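Amino Transferase (PDB 3ELE) probably catalyses pyridoxal-5'-phosphate-dependent transfer of an amino group, as a member of the class I and II aminotransferase family with the cofactor bound. Local coordinates at residues Val338-Leu341 and Ala347-Glu350; Ala352-Val357 and Tyr393-Lys398. All coordinates share one frame; numbering follows the deposited sequence.

How the contacts relate
Both contacts fold the C-terminal part of the chain onto itself, and both use helix 345-353. Followed from the N terminus, the chain leaves strand 335-339, and contact 1 closes a short connection, five residues between its segments, the last two already helical. The end of the same helix opens contact 2, which spans a much longer excursion through strands 357-358, 360-361 and 370-374 before helix 379-396 comes back to meet it. The two are therefore in series, neither nested nor crossed, with centres about 9 Å apart. They also touch: Leu341 CD1 packs on Tyr396 CD2 at 3.4 Å. Together they illustrate a buried apolar contact next to a surface charged one.

Contact 1. Residues Val338-Leu341 and Ala347-Glu350; sequences VKAL and AFCE
In the strand-to-helix connection that leads from strand 335-339 into helix 345-353, the ring of Phe348 turns back from the helix to pack against Ala340 and Leu341, the residues that follow the strand. Backbone and side chains come from the same side of the ring, Ala340 CA and Leu341 N over the face, Ala340 CB and Leu341 CG farther out, above the rim. Ala340 CA stands 4.1 Å from the centroid of the Phe348 ring, 25° off the normal, a CH-pi contact. Ala340 CB adds an apolar touch, 3.6 Å from Phe348 CD2. At the opposite corner of the ring, on the same side, Leu341 CG comes equally near to Phe348 CE1, at 3.6 Å, and its CD1 branch reaches the same carbon at 3.7 Å. The ring gets there because Phe348 CG is swung anti to the backbone N (chi1 174°), which carries it out from the helix toward the connection. No hydrogen bond crosses between the segments; the contact is made by apolar packing and the CH-pi approach. An alanine at Phe348 is likely to leave a gap beside Ala340 and Leu341 and to take away their apolar contact with the helix. Around this pair, Phe348 also packs on Val371 of strand 370-374 and Ile392 of helix 379-396, and Leu341 leans on Tyr393 and Tyr396, placing the ring where sheet and both helices converge.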
ATOM      1  N   VAL A 338      16.218   8.591  27.703  1.00 33.24           N
ATOM      2  CA  VAL A 338      16.549   9.109  29.044  1.00 32.06           C
ATOM      3  C   VAL A 338      16.226   8.044  30.092  1.00 31.70           C
ATOM      4  O   VAL A 338      15.178   7.367  30.004  1.00 31.60           O
ATOM      5  CB  VAL A 338      15.745  10.398  29.323  1.00 31.93           C
ATOM      6  CG1 VAL A 338      16.064  11.014  30.710  1.00 32.51           C
ATOM      7  CG2 VAL A 338      15.995  11.430  28.229  1.00 27.91           C
ATOM      8  N   LYS A 339      17.131   7.862  31.057  1.00 31.09           N
ATOM      9  CA  LYS A 339      16.891   6.901  32.119  1.00 31.18           C
ATOM     10  C   LYS A 339      15.815   7.428  33.087  1.00 31.85           C
ATOM     11  O   LYS A 339      15.873   8.587  33.510  1.00 30.40           O
ATOM     12  CB  LYS A 339      18.168   6.503  32.893  1.00 32.88           C
ATOM     13  CG  LYS A 339      17.817   5.276  33.736  1.00 35.28           C
ATOM     14  CD  LYS A 339      18.858   4.395  34.303  1.00 42.85           C
ATOM     15  CE  LYS A 339      18.147   3.029  34.691  1.00 42.72           C
ATOM     16  NZ  LYS A 339      16.674   3.130  35.179  1.00 35.41           N
ATOM     17  N   ALA A 340      14.837   6.575  33.413  1.00 32.32           N
ATOM     18  CA  ALA A 340      13.781   6.923  34.380  1.00 32.86           C
ATOM     19  C   ALA A 340      14.390   7.086  35.785  1.00 34.26           C
ATOM     20  O   ALA A 340      15.432   6.490  36.088  1.00 36.29           O
ATOM     21  CB  ALA A 340      12.696   5.857  34.405  1.00 31.68           C
ATOM     22  N   LEU A 341      13.746   7.887  36.628  1.00 34.98           N
ATOM     23  CA  LEU A 341      14.235   8.136  37.994  1.00 35.36           C
ATOM     24  C   LEU A 341      13.965   6.968  38.947  1.00 36.47           C
ATOM     25  O   LEU A 341      14.470   6.962  40.063  1.00 36.17           O
ATOM     26  CB  LEU A 341      13.710   9.462  38.528  1.00 35.52           C
ATOM     27  CG  LEU A 341      14.054  10.661  37.623  1.00 33.55           C
ATOM     28  CD1 LEU A 341      13.536  11.924  38.236  1.00 34.40           C
ATOM     29  CD2 LEU A 341      15.551  10.789  37.348  1.00 36.64           C
ATOM     30  N   ALA A 347       5.474   4.011  36.062  1.00 34.38           N
ATOM     31  CA  ALA A 347       5.248   4.796  37.273  1.00 34.00           C
ATOM     32  C   ALA A 347       5.929   6.165  37.147  1.00 34.20           C
ATOM     33  O   ALA A 347       5.354   7.185  37.547  1.00 34.85           O
ATOM     34  CB  ALA A 347       5.754   4.048  38.501  1.00 34.83           C
ATOM     35  N   PHE A 348       7.137   6.186  36.578  1.00 33.51           N
ATOM     36  CA  PHE A 348       7.842   7.445  36.288  1.00 33.35           C
ATOM     37  C   PHE A 348       7.095   8.321  35.258  1.00 33.60           C
ATOM     38  O   PHE A 348       7.008   9.536  35.455  1.00 33.73           O
ATOM     39  CB  PHE A 348       9.285   7.189  35.838  1.00 34.07           C
ATOM     40  CG  PHE A 348      10.010   8.433  35.379  1.00 33.87           C
ATOM     41  CD1 PHE A 348      10.309   9.441  36.281  1.00 34.85           C
ATOM     42  CD2 PHE A 348      10.396   8.588  34.046  1.00 36.13           C
ATOM     43  CE1 PHE A 348      10.973  10.620  35.858  1.00 36.41           C
ATOM     44  CE2 PHE A 348      11.072   9.735  33.623  1.00 34.80           C
ATOM     45  CZ  PHE A 348      11.359  10.753  34.533  1.00 34.43           C
ATOM     46  N   CYS A 349       6.569   7.712  34.187  1.00 33.62           N
ATOM     47  CA  CYS A 349       5.790   8.455  33.174  1.00 35.51           C
ATOM     48  C   CYS A 349       4.499   9.040  33.739  1.00 37.08           C
ATOM     49  O   CYS A 349       4.054  10.070  33.237  1.00 38.44           O
ATOM     50  CB  CYS A 349       5.497   7.621  31.930  1.00 34.52           C
ATOM     51  SG  CYS A 349       6.971   7.348  31.012  1.00 37.90           S
ATOM     52  N   GLU A 350       3.908   8.375  34.744  1.00 37.55           N
ATOM     53  CA  GLU A 350       2.744   8.892  35.475  1.00 38.27           C
ATOM     54  C   GLU A 350       3.119  10.114  36.298  1.00 38.07           C
ATOM     55  O   GLU A 350       2.357  11.072  36.317  1.00 37.64           O
ATOM     56  CB  GLU A 350       2.088   7.836  36.394  1.00 38.98           C
ATOM     57  CG  GLU A 350       1.288   6.743  35.665  1.00 43.78           C
ATOM     58  CD  GLU A 350       0.037   7.261  34.940  1.00 49.64           C
ATOM     59  OE1 GLU A 350      -0.431   8.396  35.210  1.00 53.47           O
ATOM     60  OE2 GLU A 350      -0.493   6.516  34.093  1.00 54.30           O
TER

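Contact 2. Residues Ala352-Val357 and Tyr393-Lys398; sequences AKEEDV and YKKYNK. With EDO (1,2-ethanediol), chain G.
Lys395 NZ is gripped by two carboxylates of the type I turn from Lys353 to Asp356, at the end of helix 345-353, giving a three-residue salt-bridge network. Lys395 NZ donates to Glu354 OE1 at 2.7 Å, meeting that oxygen nearly along its C-O axis. The bond from Lys395 NZ to Glu355 OE2, 2.8 Å, arrives on the anti side, a little out of the carboxylate plane. The lysine chain runs extended beyond CG until its last bond, where a bend (chi4 -65°) turns the amine in between the acids. Glu355 folds at chi2 (-54°) and meets the lysine head-on, while the extended Glu354 chain comes in at a slant. Behind them, the backbone fixes where the acids start. A Schellman motif ends the helix, with Val357 N bonded to Ala352 O and Asp356 N to Lys353 O, and Asp356, at positive phi, is its C-prime residue. Asp356 is itself tied by a salt bridge to Arg28, while Glu354 O accepts a bond from a 1,2-ethanediol, probably from the crystallisation liquor. With two acids sharing one amine at the surface, the lysine would probably stay protonated and offset the repulsion between its neighbours, pinning the last turn of helix 379-396 to the end of helix 345-353.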
ATOM      1  N   ALA A 352       5.638  12.146  35.629  1.00 37.59           N
ATOM      2  CA  ALA A 352       5.876  13.163  34.598  1.00 37.18           C
ATOM      3  C   ALA A 352       4.537  13.778  34.207  1.00 37.91           C
ATOM      4  O   ALA A 352       4.406  14.996  34.177  1.00 36.26           O
ATOM      5  CB  ALA A 352       6.545  12.540  33.371  1.00 36.21           C
ATOM      6  N   LYS A 353       3.543  12.905  33.978  1.00 39.70           N
ATOM      7  CA  LYS A 353       2.159  13.300  33.615  1.00 41.34           C
ATOM      8  C   LYS A 353       1.542  14.298  34.621  1.00 42.55           C
ATOM      9  O   LYS A 353       0.786  15.176  34.211  1.00 44.16           O
ATOM     10  CB  LYS A 353       1.247  12.064  33.464  1.00 41.42           C
ATOM     11  CG  LYS A 353       0.450  12.011  32.199  1.00 39.90           C
ATOM     12  CD  LYS A 353      -0.366  10.735  32.169  1.00 43.61           C
ATOM     13  CE  LYS A 353      -0.836  10.378  30.788  1.00 43.77           C
ATOM     14  NZ  LYS A 353      -1.649   9.120  30.814  1.00 46.79           N
ATOM     15  N   GLU A 354       1.897  14.194  35.913  1.00 42.84           N
ATOM     16  CA  GLU A 354       1.428  15.145  36.950  1.00 41.91           C
ATOM     17  C   GLU A 354       1.822  16.612  36.686  1.00 41.26           C
ATOM     18  O   GLU A 354       1.197  17.519  37.259  1.00 41.54           O
ATOM     19  CB  GLU A 354       1.942  14.785  38.362  1.00 41.60           C
ATOM     20  CG  GLU A 354       1.538  13.419  38.925  1.00 44.00           C
ATOM     21  CD  GLU A 354       2.042  13.171  40.366  1.00 43.81           C
ATOM     22  OE1 GLU A 354       2.980  13.854  40.837  1.00 46.90           O
ATOM     23  OE2 GLU A 354       1.493  12.272  41.040  1.00 49.94           O
ATOM     24  N   GLU A 355       2.882  16.837  35.900  1.00 39.56           N
ATOM     25  CA  GLU A 355       3.358  18.185  35.530  1.00 38.71           C
ATOM     26  C   GLU A 355       3.202  18.453  34.030  1.00 38.35           C
ATOM     27  O   GLU A 355       3.874  19.335  33.476  1.00 37.42           O
ATOM     28  CB  GLU A 355       4.836  18.363  35.944  1.00 38.55           C
ATOM     29  CG  GLU A 355       5.160  17.978  37.397  1.00 40.88           C
ATOM     30  CD  GLU A 355       4.277  18.676  38.419  1.00 43.36           C
ATOM     31  OE1 GLU A 355       3.946  19.863  38.208  1.00 46.62           O
ATOM     32  OE2 GLU A 355       3.922  18.036  39.435  1.00 43.98           O
ATOM     33  N   ASP A 356       2.303  17.695  33.391  1.00 37.70           N
ATOM     34  CA  ASP A 356       1.985  17.800  31.964  1.00 36.63           C
ATOM     35  C   ASP A 356       3.148  17.572  30.990  1.00 35.84           C
ATOM     36  O   ASP A 356       3.166  18.135  29.887  1.00 35.17           O
ATOM     37  CB  ASP A 356       1.216  19.108  31.686  1.00 35.92           C
ATOM     38  CG  ASP A 356      -0.175  19.098  32.280  1.00 37.48           C
ATOM     39  OD1 ASP A 356      -0.973  18.228  31.859  1.00 31.25           O
ATOM     40  OD2 ASP A 356      -0.481  19.983  33.115  1.00 31.83           O
ATOM     41  N   VAL A 357       4.079  16.697  31.395  1.00 35.91           N
ATOM     42  CA  VAL A 357       5.185  16.256  30.560  1.00 34.69           C
ATOM     43  C   VAL A 357       4.768  14.887  30.051  1.00 35.85           C
ATOM     44  O   VAL A 357       4.635  13.943  30.842  1.00 37.86           O
ATOM     45  CB  VAL A 357       6.513  16.203  31.336  1.00 35.84           C
ATOM     46  CG1 VAL A 357       7.618  15.577  30.479  1.00 28.83           C
ATOM     47  CG2 VAL A 357       6.907  17.634  31.791  1.00 26.51           C
ATOM     48  N   TYR A 393      11.948  15.864  38.708  1.00 36.93           N
ATOM     49  CA  TYR A 393      13.216  15.435  39.315  1.00 38.34           C
ATOM     50  C   TYR A 393      13.182  15.547  40.847  1.00 38.28           C
ATOM     51  O   TYR A 393      13.550  14.601  41.548  1.00 37.28           O
ATOM     52  CB  TYR A 393      14.376  16.267  38.759  1.00 39.90           C
ATOM     53  CG  TYR A 393      15.714  15.680  39.089  1.00 40.97           C
ATOM     54  CD1 TYR A 393      16.247  14.663  38.292  1.00 41.87           C
ATOM     55  CD2 TYR A 393      16.447  16.118  40.199  1.00 42.66           C
ATOM     56  CE1 TYR A 393      17.466  14.101  38.573  1.00 38.99           C
ATOM     57  CE2 TYR A 393      17.690  15.555  40.490  1.00 44.90           C
ATOM     58  CZ  TYR A 393      18.177  14.543  39.657  1.00 42.10           C
ATOM     59  OH  TYR A 393      19.377  13.964  39.895  1.00 45.30           O
ATOM     60  N   LYS A 394      12.736  16.714  41.325  1.00 39.04           N
ATOM     61  CA  LYS A 394      12.517  17.006  42.758  1.00 39.58           C
ATOM     62  C   LYS A 394      11.608  16.016  43.502  1.00 39.47           C
ATOM     63  O   LYS A 394      11.797  15.832  44.703  1.00 40.43           O
ATOM     64  CB  LYS A 394      11.964  18.433  42.992  1.00 40.51           C
ATOM     65  CG  LYS A 394      12.979  19.488  43.433  1.00 46.16           C
ATOM     66  CD  LYS A 394      13.853  20.050  42.330  1.00 51.09           C
ATOM     67  CE  LYS A 394      14.744  21.167  42.891  1.00 51.20           C
ATOM     68  NZ  LYS A 394      15.559  21.847  41.840  1.00 57.34           N
ATOM     69  N   LYS A 395      10.619  15.429  42.816  1.00 39.17           N
ATOM     70  CA  LYS A 395       9.724  14.406  43.419  1.00 40.63           C
ATOM     71  C   LYS A 395      10.512  13.204  43.946  1.00 40.16           C
ATOM     72  O   LYS A 395      10.145  12.626  44.964  1.00 40.62           O
ATOM     73  CB  LYS A 395       8.679  13.865  42.420  1.00 40.74           C
ATOM     74  CG  LYS A 395       7.682  14.888  41.838  1.00 42.73           C
ATOM     75  CD  LYS A 395       6.806  14.235  40.742  1.00 41.41           C
ATOM     76  CE  LYS A 395       5.881  15.238  40.048  1.00 40.35           C
ATOM     77  NZ  LYS A 395       4.851  15.818  40.935  1.00 37.41           N
ATOM     78  N   TYR A 396      11.566  12.836  43.210  1.00 40.48           N
ATOM     79  CA  TYR A 396      12.452  11.719  43.528  1.00 40.37           C
ATOM     80  C   TYR A 396      13.650  12.105  44.372  1.00 41.84           C
ATOM     81  O   TYR A 396      14.067  11.326  45.225  1.00 42.04           O
ATOM     82  CB  TYR A 396      12.961  11.076  42.235  1.00 40.02           C
ATOM     83  CG  TYR A 396      11.879  10.377  41.463  1.00 40.01           C
ATOM     84  CD1 TYR A 396      11.611   9.023  41.687  1.00 37.94           C
ATOM     85  CD2 TYR A 396      11.104  11.060  40.520  1.00 40.11           C
ATOM     86  CE1 TYR A 396      10.623   8.366  40.986  1.00 38.50           C
ATOM     87  CE2 TYR A 396      10.099  10.403  39.806  1.00 39.11           C
ATOM     88  CZ  TYR A 396       9.865   9.055  40.043  1.00 38.71           C
ATOM     89  OH  TYR A 396       8.886   8.378  39.357  1.00 38.35           O
ATOM     90  N   ASN A 397      14.198  13.293  44.115  1.00 44.04           N
ATOM     91  CA  ASN A 397      15.400  13.809  44.778  1.00 46.05           C
ATOM     92  C   ASN A 397      15.064  15.079  45.559  1.00 47.76           C
ATOM     93  O   ASN A 397      15.189  16.204  45.062  1.00 47.43           O
ATOM     94  CB  ASN A 397      16.477  14.033  43.719  1.00 46.01           C
ATOM     95  CG  ASN A 397      16.762  12.767  42.931  1.00 45.04           C
ATOM     96  OD1 ASN A 397      17.416  11.862  43.428  1.00 45.52           O
ATOM     97  ND2 ASN A 397      16.240  12.690  41.708  1.00 45.43           N
ATOM     98  N   LYS A 398      14.606  14.862  46.789  1.00 49.59           N
ATOM     99  CA  LYS A 398      14.196  15.935  47.693  1.00 51.86           C
ATOM    100  C   LYS A 398      15.409  16.593  48.331  1.00 52.28           C
ATOM    101  O   LYS A 398      16.541  16.113  48.243  1.00 52.65           O
ATOM    102  CB  LYS A 398      13.226  15.377  48.746  1.00 52.95           C
ATOM    103  CG  LYS A 398      11.867  14.948  48.127  1.00 55.72           C
ATOM    104  CD  LYS A 398      11.402  13.557  48.572  1.00 60.06           C
ATOM    105  CE  LYS A 398      12.288  12.461  47.945  1.00 61.41           C
ATOM    106  NZ  LYS A 398      11.807  11.072  48.188  1.00 64.24           N
ATOM    107  OXT LYS A 398      15.281  17.650  48.932  1.00 53.37           O
TER
HETATM  108  C1  EDO G 502      -1.897  17.293  36.478  1.00 59.12           C
HETATM  109  O1  EDO G 502      -1.597  17.528  37.856  1.00 62.69           O
HETATM  110  C2  EDO G 502      -3.363  16.924  36.337  1.00 59.55           C
HETATM  111  O2  EDO G 502      -3.524  16.070  35.202  1.00 60.38           O